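Local coordinates for protein aminotransferase (Psychrobacter arcticus 273-4, PDB 3IF2) that probably catalyses pyridoxal 5'-phosphate-dependent amino-group transfer, possibly between valine and pyruvate, as a dimeric aminotransferase, at residues S18-D23 with D381-L386; Y398-P401 with D407-H410; K346-A351 with L368-K373. All blocks are in the same frame, centred on the assembly; numbering follows the deposited sequence.

Contact 1: S18-D23 with D381-L386; sequences SQLMDD and DLYERL
Y383 and L20 both carry CG anti to the backbone N, chi1 being 160° for Y383, and from facing helices these torsions bring the phenol end of the tyrosine over to L20 and D23. The L20 side chain does not start out along the line to the other helix, but its CD1 branch ends over one face of the Y383 ring. CD1 is 3.9 Å from the ring centroid and 30° off the normal, a CH-pi contact displaced toward the hydroxyl end: L20 CD1 is 3.4 Å from Y383 CZ. D23 meets the same ring at its edge. The planes of the D23 carboxylate and the Y383 ring are 7° apart, nearly coplanar, and Y383 OH donates to D23 OD2 at 3.2 Å, with OD2 accepting through its anti lone pair. A phenylalanine in place of Y383 would probably keep the surface under L20 but leave D23 OD2 without its hydroxyl donor. The carboxylates of D23 and E384 are near neighbours, with D23 OD2 4.8 Å from E384 OE2. K387 probably eases this like-charge approach through a salt bridge to E384 and a weak, long ion pair to D23. The contact thus joins helix 16-29 to helix 379-388: strand 394-395 supplies P395 against both L20 and Y383, and helix 423-441 packs against L382 and L386.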
# COMPACT_ATOMS: atom_id res chain seq x y z
N SER A 18 1.27 16.28 11.22
CA SER A 18 1.48 15.11 12.10
C SER A 18 0.96 15.37 13.55
O SER A 18 0.35 14.48 14.14
CB SER A 18 2.93 14.60 12.09
OG SER A 18 3.79 15.46 12.80
N GLN A 19 1.18 16.58 14.09
CA GLN A 19 0.68 16.96 15.44
C GLN A 19 -0.86 17.04 15.47
O GLN A 19 -1.49 16.61 16.44
CB GLN A 19 1.36 18.23 15.99
CG GLN A 19 2.79 17.94 16.51
CD GLN A 19 3.68 19.18 16.81
OE1 GLN A 19 3.21 20.32 16.86
NE2 GLN A 19 4.97 18.93 17.02
N LEU A 20 -1.47 17.54 14.40
CA LEU A 20 -2.93 17.57 14.26
C LEU A 20 -3.44 16.11 14.17
O LEU A 20 -4.37 15.74 14.89
CB LEU A 20 -3.36 18.39 13.03
CG LEU A 20 -4.85 18.61 12.70
CD1 LEU A 20 -5.57 19.49 13.73
CD2 LEU A 20 -4.99 19.22 11.30
N MSE A 21 -2.82 15.29 13.32
CA MSE A 21 -3.20 13.87 13.16
C MSE A 21 -3.06 13.06 14.45
O MSE A 21 -3.85 12.15 14.68
CB MSE A 21 -2.45 13.19 11.99
CG MSE A 21 -2.82 13.71 10.59
SE MSE A 21 -4.77 13.79 10.26
CE MSE A 21 -5.08 11.80 10.17
N ASP A 22 -2.07 13.40 15.28
CA ASP A 22 -1.88 12.76 16.60
C ASP A 22 -3.03 13.11 17.55
O ASP A 22 -3.58 12.22 18.20
CB ASP A 22 -0.53 13.14 17.24
CG ASP A 22 0.68 12.50 16.53
OD1 ASP A 22 0.56 11.42 15.92
OD2 ASP A 22 1.77 13.09 16.60
N ASP A 23 -3.39 14.40 17.62
CA ASP A 23 -4.52 14.85 18.46
C ASP A 23 -5.86 14.22 18.05
O ASP A 23 -6.68 13.87 18.90
CB ASP A 23 -4.63 16.38 18.45
CG ASP A 23 -3.46 17.07 19.13
OD1 ASP A 23 -2.56 16.40 19.67
OD2 ASP A 23 -3.44 18.31 19.12
N ASP A 381 -6.01 28.59 16.78
CA ASP A 381 -6.25 28.93 18.19
C ASP A 381 -7.68 28.50 18.58
O ASP A 381 -7.88 27.95 19.67
CB ASP A 381 -6.05 30.43 18.41
CG ASP A 381 -5.50 30.76 19.78
OD1 ASP A 381 -6.02 30.23 20.80
OD2 ASP A 381 -4.54 31.57 19.83
N LEU A 382 -8.65 28.75 17.69
CA LEU A 382 -10.03 28.27 17.88
C LEU A 382 -10.05 26.75 18.05
O LEU A 382 -10.68 26.25 18.96
CB LEU A 382 -10.93 28.67 16.70
CG LEU A 382 -12.42 28.28 16.73
CD1 LEU A 382 -13.04 28.77 18.01
CD2 LEU A 382 -13.16 28.82 15.49
N TYR A 383 -9.32 26.04 17.19
CA TYR A 383 -9.18 24.57 17.29
C TYR A 383 -8.73 24.10 18.67
O TYR A 383 -9.28 23.14 19.20
CB TYR A 383 -8.24 24.05 16.19
CG TYR A 383 -7.65 22.69 16.45
CD1 TYR A 383 -8.35 21.52 16.14
CD2 TYR A 383 -6.36 22.56 17.01
CE1 TYR A 383 -7.79 20.24 16.39
CE2 TYR A 383 -5.80 21.30 17.27
CZ TYR A 383 -6.52 20.15 16.96
OH TYR A 383 -5.96 18.94 17.22
N GLU A 384 -7.73 24.78 19.25
CA GLU A 384 -7.20 24.44 20.58
C GLU A 384 -8.24 24.65 21.67
O GLU A 384 -8.36 23.83 22.58
CB GLU A 384 -5.92 25.25 20.92
CG GLU A 384 -4.70 24.99 20.01
CD GLU A 384 -4.07 23.59 20.16
OE1 GLU A 384 -4.20 22.97 21.24
OE2 GLU A 384 -3.42 23.13 19.18
N ARG A 385 -8.98 25.76 21.58
CA ARG A 385 -10.02 26.08 22.57
C ARG A 385 -11.18 25.10 22.54
O ARG A 385 -11.66 24.67 23.59
CB ARG A 385 -10.54 27.50 22.38
CG ARG A 385 -9.52 28.55 22.79
CD ARG A 385 -9.89 29.89 22.20
NE ARG A 385 -8.81 30.86 22.38
CZ ARG A 385 -8.83 31.98 23.11
NH1 ARG A 385 -9.93 32.40 23.76
NH2 ARG A 385 -7.73 32.72 23.15
N LEU A 386 -11.63 24.76 21.33
CA LEU A 386 -12.68 23.75 21.12
C LEU A 386 -12.22 22.37 21.60
O LEU A 386 -12.99 21.66 22.25
CB LEU A 386 -13.13 23.71 19.65
CG LEU A 386 -13.77 24.96 19.06
CD1 LEU A 386 -13.88 24.84 17.55
CD2 LEU A 386 -15.13 25.23 19.68

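Contact 2: Y398-P401 with D407-H410; sequences YFFP and DYQH
Neither segment forms a regular helix or strand, and the F400 and Y408 CA atoms are 10.2 Å apart, a separation bridged by side chains that each leave the main chain toward the other segment. No hydrogen bond crosses between 398-401 and 407-410, so aromatic packing carries the contact. Y408 has CG anti to its own N (chi1 -176°), which sends the phenol across to F400, and its ring turns an edge to the face of the F400 ring. The centroids are 5.2 Å apart and the planes meet at 69°, which identifies a T-shaped (edge-to-face) pair. Within that pair the Y408 CE2 corner does the touching: it lies 3.6 Å from F400 CE2 and 3.7 Å from F400 CD2. The phenol oxygen comes near the same part of the F400 ring, with Y408 OH 4.0 Å from F400 CE2. Both segments belong to the connection from strand 394-395 to strand 414-418, two antiparallel neighbours in the six-stranded mixed sheet, and the ring pair closes this connection on itself, with seven residues between F400 and Y408. H410 adds a more distant, oblique approach to F400, its CD2 being 4.5 Å from F400 CZ. The polar side of that imidazole is engaged elsewhere, since H410 NE2 is hydrogen-bonded to Y189 OH. F400 is buried and also packs on A411, and F399 bonds through its backbone to E154. Residues 407-410 touch a crystal neighbour, so the lattice may contribute to the conformation seen for the partly exposed Y408 and H410.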
# COMPACT_ATOMS: atom_id res chain seq x y z
N TYR A 398 -3.89 24.30 7.35
CA TYR A 398 -3.28 23.09 6.79
C TYR A 398 -3.79 22.68 5.40
O TYR A 398 -3.30 21.69 4.84
CB TYR A 398 -3.43 21.91 7.77
CG TYR A 398 -2.86 22.21 9.14
CD1 TYR A 398 -1.50 22.57 9.29
CD2 TYR A 398 -3.67 22.15 10.29
CE1 TYR A 398 -0.96 22.87 10.57
CE2 TYR A 398 -3.13 22.44 11.58
CZ TYR A 398 -1.78 22.80 11.70
OH TYR A 398 -1.25 23.09 12.94
N PHE A 399 -4.73 23.44 4.83
CA PHE A 399 -5.34 23.11 3.53
C PHE A 399 -4.84 23.98 2.38
O PHE A 399 -5.54 24.13 1.38
CB PHE A 399 -6.88 23.16 3.64
CG PHE A 399 -7.47 22.14 4.56
CD1 PHE A 399 -7.83 20.89 4.08
CD2 PHE A 399 -7.68 22.43 5.88
CE1 PHE A 399 -8.39 19.91 4.93
CE2 PHE A 399 -8.25 21.49 6.74
CZ PHE A 399 -8.60 20.21 6.27
N PHE A 400 -3.63 24.51 2.48
CA PHE A 400 -3.02 25.33 1.43
C PHE A 400 -1.62 24.77 1.18
O PHE A 400 -0.65 25.33 1.67
CB PHE A 400 -2.98 26.80 1.89
CG PHE A 400 -4.35 27.42 2.11
CD1 PHE A 400 -4.97 27.34 3.35
CD2 PHE A 400 -4.98 28.11 1.09
CE1 PHE A 400 -6.24 27.93 3.58
CE2 PHE A 400 -6.24 28.72 1.30
CZ PHE A 400 -6.87 28.62 2.54
N PRO A 401 -1.53 23.63 0.46
CA PRO A 401 -0.23 23.03 0.16
C PRO A 401 0.63 23.92 -0.71
O PRO A 401 0.15 24.46 -1.71
CB PRO A 401 -0.60 21.74 -0.61
CG PRO A 401 -1.93 21.46 -0.24
CD PRO A 401 -2.61 22.76 -0.03
N ASP A 407 1.43 34.81 6.83
CA ASP A 407 0.75 36.13 6.76
C ASP A 407 -0.39 36.10 5.71
O ASP A 407 -0.50 36.98 4.87
CB ASP A 407 1.77 37.26 6.49
CG ASP A 407 1.17 38.66 6.63
OD1 ASP A 407 0.26 38.88 7.44
OD2 ASP A 407 1.62 39.56 5.90
N TYR A 408 -1.22 35.07 5.80
CA TYR A 408 -2.38 34.87 4.91
C TYR A 408 -3.61 34.86 5.80
O TYR A 408 -3.93 33.83 6.39
CB TYR A 408 -2.21 33.57 4.09
CG TYR A 408 -3.27 33.25 3.02
CD1 TYR A 408 -4.17 34.23 2.55
CD2 TYR A 408 -3.30 32.01 2.40
CE1 TYR A 408 -5.11 33.95 1.55
CE2 TYR A 408 -4.26 31.72 1.39
CZ TYR A 408 -5.16 32.71 0.98
OH TYR A 408 -6.08 32.47 -0.00
N GLN A 409 -4.27 36.03 5.92
CA GLN A 409 -5.45 36.21 6.79
C GLN A 409 -6.52 35.14 6.57
O GLN A 409 -6.91 34.46 7.51
CB GLN A 409 -6.06 37.61 6.60
CG GLN A 409 -7.33 37.92 7.42
CD GLN A 409 -7.90 39.33 7.19
OE1 GLN A 409 -7.18 40.25 6.84
NE2 GLN A 409 -9.21 39.49 7.41
N HIS A 410 -6.93 34.98 5.32
CA HIS A 410 -7.97 34.02 4.97
C HIS A 410 -7.66 32.58 5.42
O HIS A 410 -8.57 31.89 5.88
CB HIS A 410 -8.28 34.07 3.47
CG HIS A 410 -9.52 33.32 3.09
ND1 HIS A 410 -10.78 33.78 3.35
CD2 HIS A 410 -9.67 32.13 2.45
CE1 HIS A 410 -11.67 32.92 2.90
NE2 HIS A 410 -11.02 31.91 2.34

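Contact 3: K346-A351 with L368-K373; sequences KLLKQA and LWLWFK
A helix laid against a beta-sheet defines this contact: the C-terminal end of helix 324-351 rests on strand 367-372, a central strand of the six-stranded mixed sheet. The helix contributes one side chain, L348, and its CA lies 9.4 Å from that of L370. All three leucines involved, L348, L368 and L370, are buried and leave their backbones toward the opposite segment. L348 and L370 meet tip to tip, and both branches of L348 take part. Its CD1 is 3.7 Å from L370 CD1, while L348 CD2 is 3.7 Å from L370 CD2, two methyl-methyl approaches at van der Waals range. L348 has CG anti to its carbonyl carbon (chi1 -72°), consistent with its branches pointing at the strand, and L348 CD1 also lies 4.1 Å from L368 CD1. With no polar bond across the segments, the evidence is for purely apolar packing. Around this leucine cluster the sheet continues with strands 357-360 and 414-418, both antiparallel to 367-372; L357 touches L370, and M417 touches both L348 and L368. Helix 423-441 brings I430 against L348 beside them.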
# COMPACT_ATOMS: atom_id res chain seq x y z
N LYS A 346 -28.78 24.69 9.00
CA LYS A 346 -29.90 25.12 9.85
C LYS A 346 -29.34 25.45 11.23
O LYS A 346 -29.47 26.59 11.71
CB LYS A 346 -30.95 23.97 9.95
CG LYS A 346 -32.23 24.09 10.83
CD LYS A 346 -33.49 24.50 10.05
CE LYS A 346 -34.79 23.91 10.65
NZ LYS A 346 -34.97 24.18 12.11
N LEU A 347 -28.65 24.46 11.82
CA LEU A 347 -28.05 24.58 13.16
C LEU A 347 -27.01 25.69 13.27
O LEU A 347 -27.00 26.42 14.27
CB LEU A 347 -27.46 23.24 13.63
CG LEU A 347 -28.41 22.05 13.81
CD1 LEU A 347 -27.53 20.81 14.10
CD2 LEU A 347 -29.48 22.25 14.88
N LEU A 348 -26.17 25.85 12.25
CA LEU A 348 -25.14 26.92 12.22
C LEU A 348 -25.80 28.30 12.18
O LEU A 348 -25.35 29.20 12.88
CB LEU A 348 -24.11 26.74 11.08
CG LEU A 348 -23.10 25.60 11.22
CD1 LEU A 348 -22.37 25.39 9.93
CD2 LEU A 348 -22.11 25.86 12.32
N LYS A 349 -26.85 28.44 11.38
CA LYS A 349 -27.63 29.69 11.31
C LYS A 349 -28.40 30.02 12.60
O LYS A 349 -28.67 31.17 12.83
CB LYS A 349 -28.53 29.76 10.07
CG LYS A 349 -27.70 29.94 8.78
CD LYS A 349 -28.53 30.40 7.58
CE LYS A 349 -27.62 30.87 6.41
NZ LYS A 349 -26.75 32.08 6.71
N GLN A 350 -28.74 29.03 13.43
CA GLN A 350 -29.37 29.31 14.75
C GLN A 350 -28.32 29.79 15.75
O GLN A 350 -28.60 30.65 16.56
CB GLN A 350 -30.08 28.10 15.34
CG GLN A 350 -31.34 27.75 14.60
CD GLN A 350 -31.90 26.36 14.93
OE1 GLN A 350 -31.25 25.53 15.59
NE2 GLN A 350 -33.10 26.10 14.43
N ALA A 351 -27.13 29.18 15.71
CA ALA A 351 -26.01 29.54 16.60
C ALA A 351 -25.40 30.92 16.25
O ALA A 351 -25.40 31.84 17.07
CB ALA A 351 -24.94 28.44 16.55
N LEU A 368 -18.64 20.74 5.74
CA LEU A 368 -19.00 22.17 5.63
C LEU A 368 -17.70 22.98 5.95
O LEU A 368 -16.94 22.65 6.90
CB LEU A 368 -20.19 22.57 6.51
CG LEU A 368 -21.59 22.14 6.01
CD1 LEU A 368 -22.64 22.44 7.05
CD2 LEU A 368 -21.97 22.78 4.70
N TRP A 369 -17.45 24.01 5.15
CA TRP A 369 -16.29 24.89 5.28
C TRP A 369 -16.82 26.24 5.75
O TRP A 369 -17.51 26.92 5.00
CB TRP A 369 -15.60 24.98 3.92
CG TRP A 369 -14.35 25.80 3.82
CD1 TRP A 369 -14.20 26.98 3.16
CD2 TRP A 369 -13.07 25.47 4.33
NE1 TRP A 369 -12.92 27.41 3.24
CE2 TRP A 369 -12.20 26.51 3.97
CE3 TRP A 369 -12.57 24.40 5.09
CZ2 TRP A 369 -10.84 26.51 4.31
CZ3 TRP A 369 -11.21 24.40 5.44
CH2 TRP A 369 -10.37 25.46 5.05
N LEU A 370 -16.50 26.57 7.01
CA LEU A 370 -16.99 27.77 7.70
C LEU A 370 -15.93 28.85 7.71
O LEU A 370 -14.78 28.55 8.06
CB LEU A 370 -17.38 27.43 9.16
CG LEU A 370 -18.69 26.67 9.45
CD1 LEU A 370 -18.95 25.54 8.50
CD2 LEU A 370 -18.72 26.17 10.89
N TRP A 371 -16.31 30.08 7.32
CA TRP A 371 -15.43 31.27 7.29
C TRP A 371 -15.93 32.34 8.28
O TRP A 371 -16.98 32.93 8.07
CB TRP A 371 -15.34 31.81 5.86
CG TRP A 371 -14.57 33.11 5.67
CD1 TRP A 371 -13.54 33.60 6.43
CD2 TRP A 371 -14.72 34.03 4.58
NE1 TRP A 371 -13.08 34.80 5.92
CE2 TRP A 371 -13.77 35.08 4.77
CE3 TRP A 371 -15.56 34.07 3.45
CZ2 TRP A 371 -13.66 36.16 3.89
CZ3 TRP A 371 -15.45 35.17 2.56
CH2 TRP A 371 -14.50 36.20 2.80
N PHE A 372 -15.16 32.56 9.35
CA PHE A 372 -15.44 33.56 10.37
C PHE A 372 -14.71 34.85 9.97
O PHE A 372 -13.52 34.98 10.25
CB PHE A 372 -14.96 33.07 11.75
CG PHE A 372 -15.50 31.73 12.14
CD1 PHE A 372 -16.84 31.59 12.48
CD2 PHE A 372 -14.68 30.61 12.21
CE1 PHE A 372 -17.36 30.34 12.85
CE2 PHE A 372 -15.18 29.37 12.58
CZ PHE A 372 -16.52 29.23 12.90
N LYS A 373 -15.40 35.77 9.30
CA LYS A 373 -14.78 37.06 8.89
C LYS A 373 -14.30 37.85 10.12
O LYS A 373 -15.06 38.02 11.07
CB LYS A 373 -15.74 37.96 8.06
CG LYS A 373 -16.05 37.58 6.58
CD LYS A 373 -17.03 38.66 6.01
CE LYS A 373 -17.56 38.43 4.56
NZ LYS A 373 -16.66 38.82 3.44

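Overall arrangement
Contact 1 is linked to contact 2 through L20 and Y398, whose CD2 atoms are 3.4 Å apart; the centres of these two contacts are about 16 Å apart. Contact 3 lies about 20 Å, centre to centre, from each of the others and touches both: F372 CE2 packs 3.6 Å from L382 CD2 of helix 379-388, and W371 CE2 lies 3.6 Å from H410 CE1. Strand 367-372, helix 379-388 and the 398-410 connection therefore form one continuous packed region. None of the contacts includes a cofactor-binding residue. The L20 side chain is about 13 Å from bound pyridoxal 5'-phosphate, and the side chains of F400 and L368 are each about 11 Å from that of N217, a cofactor-binding residue.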